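Local coordinates for protein UspA1 (Moraxella catarrhalis, PDB 3PR7) that probably helps attach the bacterium to host tissue as a trimeric surface adhesin that binds fibronectin and the receptor CEACAM1, at residues T14-S18 with G27-G33; K39-S45 with E54-S60; I47-N53 with I62-Y67. One frame throughout, in Å; residues are numbered along the deposited sequence.

Contact 1. Residues T14-S18 with G27-G33; sequences TNKIS and GTYLTIG
Thr14 CB sits over one face of the Tyr29 ring, 3.8 Å from its centroid and only 14° off the normal, a CH-pi contact; the same ring also meets that of Tyr44. With Thr14 OG1 tucked between its own backbone N and carbonyl carbon (chi1 56°), the hydroxyl lies beside the backbone of Tyr29 and accepts Tyr29 N at 3.0 Å. The second flat group, the Asn15 carboxamide, works in both directions. Its ND2 gives a hydrogen to Gly27 O at 3.0 Å, with that oxygen in the amide plane, while its OD1 takes Leu30 N at 3.1 Å from well above the carbonyl plane. The carboxamide thus ties together the bend at 27-30.

Beyond it, backbone bonds take over: Lys16 N to Leu30 O (2.9 Å), Ile32 N to Lys16 O, and Ser18 N to Ile32 O. Lys16 pairs with Thr31 on one face, Lys16 CB against Thr31 CG2; on the other, Ile17 and Ile32 lie side by side, Ile17 CG2 to Ile32 CG1 at 3.9 Å. Lys16 and Thr31 also pack against a second subunit. Parallel pairing between strands one 15-residue coil apart is what builds the left-handed parallel beta-roll of YadA-like adhesin heads, and this is its first strand pair in the modelled chain.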
loop_
_atom_site.group_PDB
_atom_site.type_symbol
_atom_site.label_atom_id
_atom_site.label_comp_id
_atom_site.label_asym_id
_atom_site.label_seq_id
_atom_site.Cartn_x
_atom_site.Cartn_y
_atom_site.Cartn_z
ATOM N N THR A 14 -3.202 50.030 -2.361
ATOM C CA THR A 14 -3.161 48.976 -3.372
ATOM C C THR A 14 -3.982 47.773 -2.913
ATOM O O THR A 14 -4.197 46.824 -3.672
ATOM C CB THR A 14 -1.717 48.515 -3.641
ATOM O OG1 THR A 14 -1.119 48.093 -2.407
ATOM C CG2 THR A 14 -0.886 49.650 -4.237
ATOM N N ASN A 15 -4.437 47.832 -1.662
ATOM C CA ASN A 15 -5.195 46.750 -1.040
ATOM C C ASN A 15 -6.696 46.867 -1.291
ATOM O O ASN A 15 -7.233 47.976 -1.384
ATOM C CB ASN A 15 -4.940 46.715 0.472
ATOM C CG ASN A 15 -3.461 46.723 0.826
ATOM O OD1 ASN A 15 -2.613 46.276 0.052
ATOM N ND2 ASN A 15 -3.145 47.230 2.013
ATOM N N LYS A 16 -7.364 45.720 -1.402
ATOM C CA LYS A 16 -8.823 45.670 -1.494
ATOM C C LYS A 16 -9.436 44.926 -0.316
ATOM O O LYS A 16 -9.768 43.745 -0.420
ATOM C CB LYS A 16 -9.281 45.029 -2.809
ATOM C CG LYS A 16 -9.628 46.010 -3.917
ATOM C CD LYS A 16 -10.637 47.067 -3.475
ATOM C CE LYS A 16 -11.057 47.940 -4.645
ATOM N NZ LYS A 16 -11.630 49.231 -4.181
ATOM N N ILE A 17 -9.584 45.624 0.806
ATOM C CA ILE A 17 -10.221 45.044 1.983
ATOM C C ILE A 17 -11.627 45.601 2.169
ATOM O O ILE A 17 -11.844 46.812 2.098
ATOM C CB ILE A 17 -9.366 45.208 3.272
ATOM C CG1 ILE A 17 -9.242 46.681 3.686
ATOM C CG2 ILE A 17 -7.992 44.572 3.075
ATOM C CD1 ILE A 17 -9.020 46.898 5.177
ATOM N N SER A 18 -12.581 44.703 2.386
ATOM C CA SER A 18 -13.981 45.075 2.556
ATOM C C SER A 18 -14.695 44.078 3.460
ATOM O O SER A 18 -14.198 42.976 3.686
ATOM C CB SER A 18 -14.680 45.148 1.195
ATOM O OG SER A 18 -14.521 43.938 0.474
ATOM N N GLY A 27 0.302 45.890 4.338
ATOM C CA GLY A 27 1.176 45.547 3.220
ATOM C C GLY A 27 0.650 46.007 1.874
ATOM O O GLY A 27 -0.117 46.967 1.793
ATOM N N THR A 28 1.056 45.305 0.819
ATOM C CA THR A 28 0.763 45.707 -0.555
ATOM C C THR A 28 -0.063 44.652 -1.293
ATOM O O THR A 28 0.185 43.455 -1.159
ATOM C CB THR A 28 2.074 45.989 -1.329
ATOM O OG1 THR A 28 2.952 46.779 -0.518
ATOM C CG2 THR A 28 1.809 46.734 -2.625
ATOM N N TYR A 29 -1.045 45.115 -2.068
ATOM C CA TYR A 29 -1.933 44.260 -2.872
ATOM C C TYR A 29 -2.579 43.106 -2.100
ATOM O O TYR A 29 -2.734 42.001 -2.625
ATOM C CB TYR A 29 -1.222 43.745 -4.132
ATOM C CG TYR A 29 -0.837 44.828 -5.113
ATOM C CD1 TYR A 29 -1.802 45.475 -5.888
ATOM C CD2 TYR A 29 0.496 45.202 -5.275
ATOM C CE1 TYR A 29 -1.447 46.476 -6.792
ATOM C CE2 TYR A 29 0.862 46.201 -6.176
ATOM C CZ TYR A 29 -0.113 46.831 -6.929
ATOM O OH TYR A 29 0.245 47.816 -7.820
ATOM N N LEU A 30 -2.948 43.374 -0.852
ATOM C CA LEU A 30 -3.665 42.405 -0.030
ATOM C C LEU A 30 -5.150 42.486 -0.344
ATOM O O LEU A 30 -5.634 43.525 -0.797
ATOM C CB LEU A 30 -3.429 42.671 1.460
ATOM C CG LEU A 30 -1.973 42.813 1.928
ATOM C CD1 LEU A 30 -1.867 43.319 3.359
ATOM C CD2 LEU A 30 -1.112 41.566 1.699
ATOM N N THR A 31 -5.868 41.388 -0.122
ATOM C CA THR A 31 -7.318 41.363 -0.324
ATOM C C THR A 31 -8.053 40.564 0.743
ATOM O O THR A 31 -7.652 39.453 1.099
ATOM C CB THR A 31 -7.718 40.825 -1.719
ATOM O OG1 THR A 31 -6.895 39.707 -2.067
ATOM C CG2 THR A 31 -7.546 41.894 -2.769
ATOM N N ILE A 32 -9.125 41.158 1.260
ATOM C CA ILE A 32 -10.058 40.462 2.134
ATOM C C ILE A 32 -11.454 40.605 1.528
ATOM O O ILE A 32 -11.970 41.717 1.402
ATOM C CB ILE A 32 -10.012 40.994 3.588
ATOM C CG1 ILE A 32 -8.583 40.907 4.144
ATOM C CG2 ILE A 32 -10.993 40.217 4.473
ATOM C CD1 ILE A 32 -8.402 41.468 5.544
ATOM N N GLY A 33 -12.043 39.477 1.138
ATOM C CA GLY A 33 -13.335 39.459 0.452
ATOM C C GLY A 33 -14.514 39.863 1.318
ATOM O O GLY A 33 -15.516 40.371 0.812
#

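Contact 2. Residues K39-S45 with E54-S60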
loop_
_atom_site.group_PDB
_atom_site.type_symbol
_atom_site.label_atom_id
_atom_site.label_comp_id
_atom_site.label_asym_id
_atom_site.label_seq_id
_atom_site.Cartn_x
_atom_site.Cartn_y
_atom_site.Cartn_z
ATOM N N LYS A 39 -6.942 39.287 9.321
ATOM C CA LYS A 39 -5.692 40.034 9.179
ATOM C C LYS A 39 -4.937 39.598 7.932
ATOM O O LYS A 39 -4.866 38.406 7.623
ATOM C CB LYS A 39 -4.777 39.821 10.390
ATOM C CG LYS A 39 -5.247 40.412 11.710
ATOM C CD LYS A 39 -4.120 40.328 12.739
ATOM C CE LYS A 39 -4.641 40.098 14.152
ATOM N NZ LYS A 39 -5.273 41.311 14.736
ATOM N N THR A 40 -4.369 40.566 7.221
ATOM C CA THR A 40 -3.437 40.282 6.132
ATOM C C THR A 40 -2.160 41.101 6.286
ATOM O O THR A 40 -2.200 42.265 6.689
ATOM C CB THR A 40 -4.044 40.555 4.744
ATOM O OG1 THR A 40 -4.686 41.833 4.749
ATOM C CG2 THR A 40 -5.055 39.486 4.370
ATOM N N LYS A 41 -1.032 40.468 5.974
ATOM C CA LYS A 41 0.277 41.111 5.996
ATOM C C LYS A 41 1.074 40.656 4.779
ATOM O O LYS A 41 0.685 39.706 4.098
ATOM C CB LYS A 41 1.036 40.751 7.277
ATOM C CG LYS A 41 0.578 41.490 8.523
ATOM C CD LYS A 41 1.229 40.903 9.767
ATOM C CE LYS A 41 1.053 41.816 10.970
ATOM N NZ LYS A 41 1.716 41.259 12.181
ATOM N N GLY A 42 2.184 41.335 4.510
ATOM C CA GLY A 42 3.068 40.963 3.409
ATOM C C GLY A 42 2.629 41.544 2.080
ATOM O O GLY A 42 2.186 42.689 2.010
ATOM N N ARG A 43 2.764 40.748 1.022
ATOM C CA ARG A 43 2.391 41.172 -0.324
ATOM C C ARG A 43 1.600 40.098 -1.062
ATOM O O ARG A 43 1.946 38.918 -1.015
ATOM C CB ARG A 43 3.631 41.568 -1.138
ATOM C CG ARG A 43 4.194 42.939 -0.787
ATOM C CD ARG A 43 4.873 43.605 -1.983
ATOM N NE ARG A 43 6.301 43.303 -2.069
ATOM C CZ ARG A 43 6.838 42.379 -2.863
ATOM N NH1 ARG A 43 6.073 41.641 -3.660
ATOM N NH2 ARG A 43 8.151 42.191 -2.859
ATOM N N TYR A 44 0.528 40.523 -1.730
ATOM C CA TYR A 44 -0.275 39.665 -2.616
ATOM C C TYR A 44 -0.998 38.508 -1.918
ATOM O O TYR A 44 -1.284 37.481 -2.540
ATOM C CB TYR A 44 0.568 39.146 -3.787
ATOM C CG TYR A 44 1.159 40.239 -4.644
ATOM C CD1 TYR A 44 0.373 40.919 -5.574
ATOM C CD2 TYR A 44 2.502 40.596 -4.526
ATOM C CE1 TYR A 44 0.909 41.929 -6.366
ATOM C CE2 TYR A 44 3.049 41.604 -5.315
ATOM C CZ TYR A 44 2.244 42.267 -6.232
ATOM O OH TYR A 44 2.772 43.266 -7.018
ATOM N N SER A 45 -1.298 38.683 -0.635
ATOM C CA SER A 45 -2.010 37.667 0.130
ATOM C C SER A 45 -3.515 37.904 0.086
ATOM O O SER A 45 -3.964 39.029 -0.144
ATOM C CB SER A 45 -1.495 37.631 1.565
ATOM O OG SER A 45 -0.142 37.212 1.587
ATOM N N GLU A 54 -5.838 34.638 9.390
ATOM C CA GLU A 54 -4.583 35.375 9.235
ATOM C C GLU A 54 -3.808 34.877 8.024
ATOM O O GLU A 54 -3.337 33.740 8.002
ATOM C CB GLU A 54 -3.701 35.229 10.477
ATOM C CG GLU A 54 -3.969 36.218 11.596
ATOM C CD GLU A 54 -2.865 36.218 12.648
ATOM O OE1 GLU A 54 -2.543 35.135 13.193
ATOM O OE2 GLU A 54 -2.317 37.305 12.932
ATOM N N ALA A 55 -3.679 35.729 7.014
ATOM C CA ALA A 55 -2.840 35.420 5.864
ATOM C C ALA A 55 -1.694 36.418 5.787
ATOM O O ALA A 55 -1.874 37.554 5.350
ATOM C CB ALA A 55 -3.656 35.422 4.580
ATOM N N THR A 56 -0.518 35.993 6.238
ATOM C CA THR A 56 0.674 36.838 6.205
ATOM C C THR A 56 1.637 36.328 5.137
ATOM O O THR A 56 1.317 35.387 4.407
ATOM C CB THR A 56 1.385 36.917 7.588
ATOM O OG1 THR A 56 2.154 35.729 7.817
ATOM C CG2 THR A 56 0.372 37.107 8.721
ATOM N N ASN A 57 2.808 36.956 5.050
ATOM C CA ASN A 57 3.843 36.586 4.085
ATOM C C ASN A 57 3.449 36.927 2.650
ATOM O O ASN A 57 2.456 37.620 2.420
ATOM C CB ASN A 57 4.200 35.099 4.211
ATOM C CG ASN A 57 5.690 34.867 4.282
ATOM O OD1 ASN A 57 6.293 34.320 3.356
ATOM N ND2 ASN A 57 6.299 35.294 5.386
ATOM N N GLU A 58 4.227 36.443 1.688
ATOM C CA GLU A 58 3.972 36.731 0.282
ATOM C C GLU A 58 3.217 35.600 -0.414
ATOM O O GLU A 58 3.570 34.424 -0.281
ATOM C CB GLU A 58 5.277 37.048 -0.453
ATOM C CG GLU A 58 5.944 38.349 -0.005
ATOM C CD GLU A 58 7.218 38.668 -0.777
ATOM O OE1 GLU A 58 7.712 37.798 -1.528
ATOM O OE2 GLU A 58 7.730 39.798 -0.626
ATOM N N TYR A 59 2.169 35.982 -1.145
ATOM C CA TYR A 59 1.353 35.079 -1.972
ATOM C C TYR A 59 0.621 33.955 -1.219
ATOM O O TYR A 59 0.368 32.892 -1.793
ATOM C CB TYR A 59 2.167 34.471 -3.123
ATOM C CG TYR A 59 3.123 35.405 -3.831
ATOM C CD1 TYR A 59 4.492 35.339 -3.586
ATOM C CD2 TYR A 59 2.666 36.335 -4.764
ATOM C CE1 TYR A 59 5.384 36.183 -4.240
ATOM C CE2 TYR A 59 3.551 37.187 -5.423
ATOM C CZ TYR A 59 4.909 37.103 -5.155
ATOM O OH TYR A 59 5.792 37.938 -5.802
ATOM N N SER A 60 0.284 34.179 0.048
ATOM C CA SER A 60 -0.484 33.190 0.811
ATOM C C SER A 60 -1.980 33.296 0.508
ATOM O O SER A 60 -2.442 34.303 -0.040
ATOM C CB SER A 60 -0.212 33.316 2.309
ATOM O OG SER A 60 -0.635 34.573 2.800
#
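Successive coils of the YadA-like beta-roll stack here through a parallel strand pair and the corner that follows it, with Lys39 beside Glu54 and Thr40 beside Ala55. Ala55 N bonds to Lys39 O and Lys41 N to Ala55 O (3.1 Å), the regular parallel ladder. At Gly42 the chain turns; past the corner Arg43 N reaches Asn57 O only weakly, and Tyr59 N closes on Arg43 O at 2.9 Å.

Side chains repeat this stacking. The exposed Arg43 and Glu58 run alongside each other, and the carboxylate comes in over a face of the guanidinium, Glu58 OE2 lying 3.3 Å from Arg43 NH2. No N-H points at that oxygen and the two planes are 43° apart, so the salt bridge rests on charge alone. At the subunit interface, the rings of Tyr44 and Tyr59 are nearly parallel (8°) but slid apart, centroids 5.6 Å from each other; the closer touch is Tyr44 CB to Tyr59 CD2 at 3.6 Å. Tyr29 and Tyr74 continue this aromatic row, and Leu51 of a second subunit packs against both tyrosines of the contact.

Inside the bend, buried serines hold the carbonyls. Ser45 OG, swung beside its own backbone N (chi1 -65°), donates to Asn57 O at 2.8 Å, and one coil on Ser60 OG donates to Thr56 O at 2.7 Å.

Contact 3. Residues I47-N53 with I62-Y67; sequences IGGGLFN and IGSGGY
Asn53 packs on Ile62 and bonds to Gly65 in the glycine-rich turns of two consecutive coils of the left-handed beta-roll, the fold of YadA-type heads. This is the compact part of the contact. The carboxamide of Asn53, folded back beside its backbone N (chi1 -64°), points ND2 at Gly65 O, 3.0 Å away, and the same nitrogen keeps a weak bond to Gly49 O within its own turn. Gly65 O therefore carries two donors from different directions: Leu51 N, in the carbonyl plane at 3.0 Å, and Asn53 ND2, 60° above that plane. The other amide atom, Asn53 OD1, accepts Asn68 N, just as Asn38 OD1 accepts Asn53 N, so Asn38, Asn53 and Asn68 form a ladder from coil to coil.

Ile62 packs against the asparagine, its CD1 3.9 Å from Asn53 CB, and pairs with Ile47 in a parallel bridge where Gly48 N binds Ile62 O at 2.9 Å. At the subunit interface Ser64 bonds through its OG to Thr46 OG1 of the third subunit.

The aromatic side, where Phe52 lies on the exposed surface, is looser. The rings of Phe52 and Tyr67 are within 10° of parallel but slid apart, so they barely overlap, with centroids 5.7 Å from each other. Tyr37 stacks on Phe52, and Tyr82 meets Tyr67 on the following coil. Leu51 bridges the two regimes: its chain runs alongside Tyr67 and sets Leu51 CD2 3.6 Å from Tyr67 CZ, while the third subunit adds its Tyr44 against the leucine. Leu51 O lies over a face of the Tyr67 ring and at the same time accepts Tyr67 N, at 2.8 Å.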
loop_
_atom_site.group_PDB
_atom_site.type_symbol
_atom_site.label_atom_id
_atom_site.label_comp_id
_atom_site.label_asym_id
_atom_site.label_seq_id
_atom_site.Cartn_x
_atom_site.Cartn_y
_atom_site.Cartn_z
ATOM N N ILE A 47 -7.601 36.655 1.609
ATOM C CA ILE A 47 -8.586 35.947 2.418
ATOM C C ILE A 47 -9.950 36.156 1.776
ATOM O O ILE A 47 -10.406 37.294 1.639
ATOM C CB ILE A 47 -8.609 36.442 3.883
ATOM C CG1 ILE A 47 -7.255 36.195 4.549
ATOM C CG2 ILE A 47 -9.728 35.756 4.669
ATOM C CD1 ILE A 47 -7.130 36.772 5.933
ATOM N N GLY A 48 -10.591 35.058 1.377
ATOM C CA GLY A 48 -11.894 35.110 0.710
ATOM C C GLY A 48 -13.014 35.657 1.578
ATOM O O GLY A 48 -13.959 36.266 1.077
ATOM N N GLY A 49 -12.895 35.442 2.884
ATOM C CA GLY A 49 -13.900 35.856 3.857
ATOM C C GLY A 49 -13.803 34.981 5.090
ATOM O O GLY A 49 -12.776 34.344 5.328
ATOM N N GLY A 50 -14.874 34.939 5.874
ATOM C CA GLY A 50 -14.898 34.128 7.082
ATOM C C GLY A 50 -14.579 34.918 8.335
ATOM O O GLY A 50 -14.905 36.099 8.433
ATOM N N LEU A 51 -13.932 34.265 9.294
ATOM C CA LEU A 51 -13.738 34.853 10.611
ATOM C C LEU A 51 -12.373 34.530 11.223
ATOM O O LEU A 51 -11.975 33.367 11.280
ATOM C CB LEU A 51 -14.870 34.414 11.551
ATOM C CG LEU A 51 -14.677 34.971 12.964
ATOM C CD1 LEU A 51 -15.065 36.436 13.144
ATOM C CD2 LEU A 51 -15.161 34.076 14.079
ATOM N N PHE A 52 -11.677 35.572 11.679
ATOM C CA PHE A 52 -10.377 35.460 12.361
ATOM C C PHE A 52 -9.292 34.709 11.589
ATOM O O PHE A 52 -8.494 33.968 12.172
ATOM C CB PHE A 52 -10.535 34.882 13.773
ATOM C CG PHE A 52 -10.821 35.914 14.813
ATOM C CD1 PHE A 52 -9.827 36.804 15.215
ATOM C CD2 PHE A 52 -12.080 36.005 15.393
ATOM C CE1 PHE A 52 -10.083 37.772 16.177
ATOM C CE2 PHE A 52 -12.349 36.970 16.356
ATOM C CZ PHE A 52 -11.346 37.858 16.748
ATOM N N ASN A 53 -9.264 34.918 10.279
ATOM C CA ASN A 53 -8.249 34.313 9.435
ATOM C C ASN A 53 -7.030 35.225 9.301
ATOM O O ASN A 53 -7.172 36.438 9.155
ATOM C CB ASN A 53 -8.839 33.951 8.067
ATOM C CG ASN A 53 -9.934 32.893 8.163
ATOM O OD1 ASN A 53 -9.766 31.864 8.819
ATOM N ND2 ASN A 53 -11.058 33.140 7.501
ATOM N N ILE A 62 -6.067 32.089 1.961
ATOM C CA ILE A 62 -7.095 31.433 2.766
ATOM C C ILE A 62 -8.440 31.572 2.060
ATOM O O ILE A 62 -8.917 32.688 1.839
ATOM C CB ILE A 62 -7.174 31.985 4.214
ATOM C CG1 ILE A 62 -5.897 31.639 4.984
ATOM C CG2 ILE A 62 -8.395 31.410 4.947
ATOM C CD1 ILE A 62 -5.809 32.256 6.366
ATOM N N GLY A 63 -9.036 30.437 1.700
ATOM C CA GLY A 63 -10.344 30.412 1.046
ATOM C C GLY A 63 -11.429 31.051 1.894
ATOM O O GLY A 63 -12.129 31.955 1.433
ATOM N N SER A 64 -11.561 30.575 3.133
ATOM C CA SER A 64 -12.514 31.106 4.112
ATOM C C SER A 64 -12.453 30.293 5.409
ATOM O O SER A 64 -11.378 29.873 5.831
ATOM C CB SER A 64 -13.938 31.131 3.537
ATOM O OG SER A 64 -14.916 31.433 4.522
ATOM N N GLY A 65 -13.607 30.075 6.034
ATOM C CA GLY A 65 -13.674 29.368 7.306
ATOM C C GLY A 65 -13.287 30.255 8.471
ATOM O O GLY A 65 -13.398 31.479 8.393
ATOM N N GLY A 66 -12.822 29.636 9.550
ATOM C CA GLY A 66 -12.491 30.373 10.758
ATOM C C GLY A 66 -11.152 30.024 11.376
ATOM O O GLY A 66 -10.722 28.868 11.341
ATOM N N TYR A 67 -10.497 31.041 11.937
ATOM C CA TYR A 67 -9.300 30.877 12.771
ATOM C C TYR A 67 -8.141 30.166 12.068
ATOM O O TYR A 67 -7.309 29.518 12.712
ATOM C CB TYR A 67 -9.654 30.175 14.088
ATOM C CG TYR A 67 -10.876 30.752 14.769
ATOM C CD1 TYR A 67 -10.767 31.836 15.638
ATOM C CD2 TYR A 67 -12.143 30.219 14.537
ATOM C CE1 TYR A 67 -11.887 32.375 16.255
ATOM C CE2 TYR A 67 -13.268 30.749 15.152
ATOM C CZ TYR A 67 -13.132 31.823 16.010
ATOM O OH TYR A 67 -14.244 32.342 16.625
#

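All three contacts join one coil of the beta-roll to the next, and they stack near the N-terminal end of the modelled chain. The centres of contacts 1 and 2 are about 9 Å apart; Thr28 O to Tyr44 N (3.0 Å) carries the stacking from one into the other. Contact 1 meets contact 3, about 14 Å away between centres, where Gly33 N lies 2.8 Å from Ile47 O. Contacts 2 and 3, about 12 Å apart between centres, interleave along the sequence: they tie different sides of the same pair of coils, linked at Lys39 N to Asn53 O (2.9 Å). Contacts 1 and 2 touch the second subunit and contacts 1 and 3 the third, so the same coils also face the neighbouring subunits of the trimer.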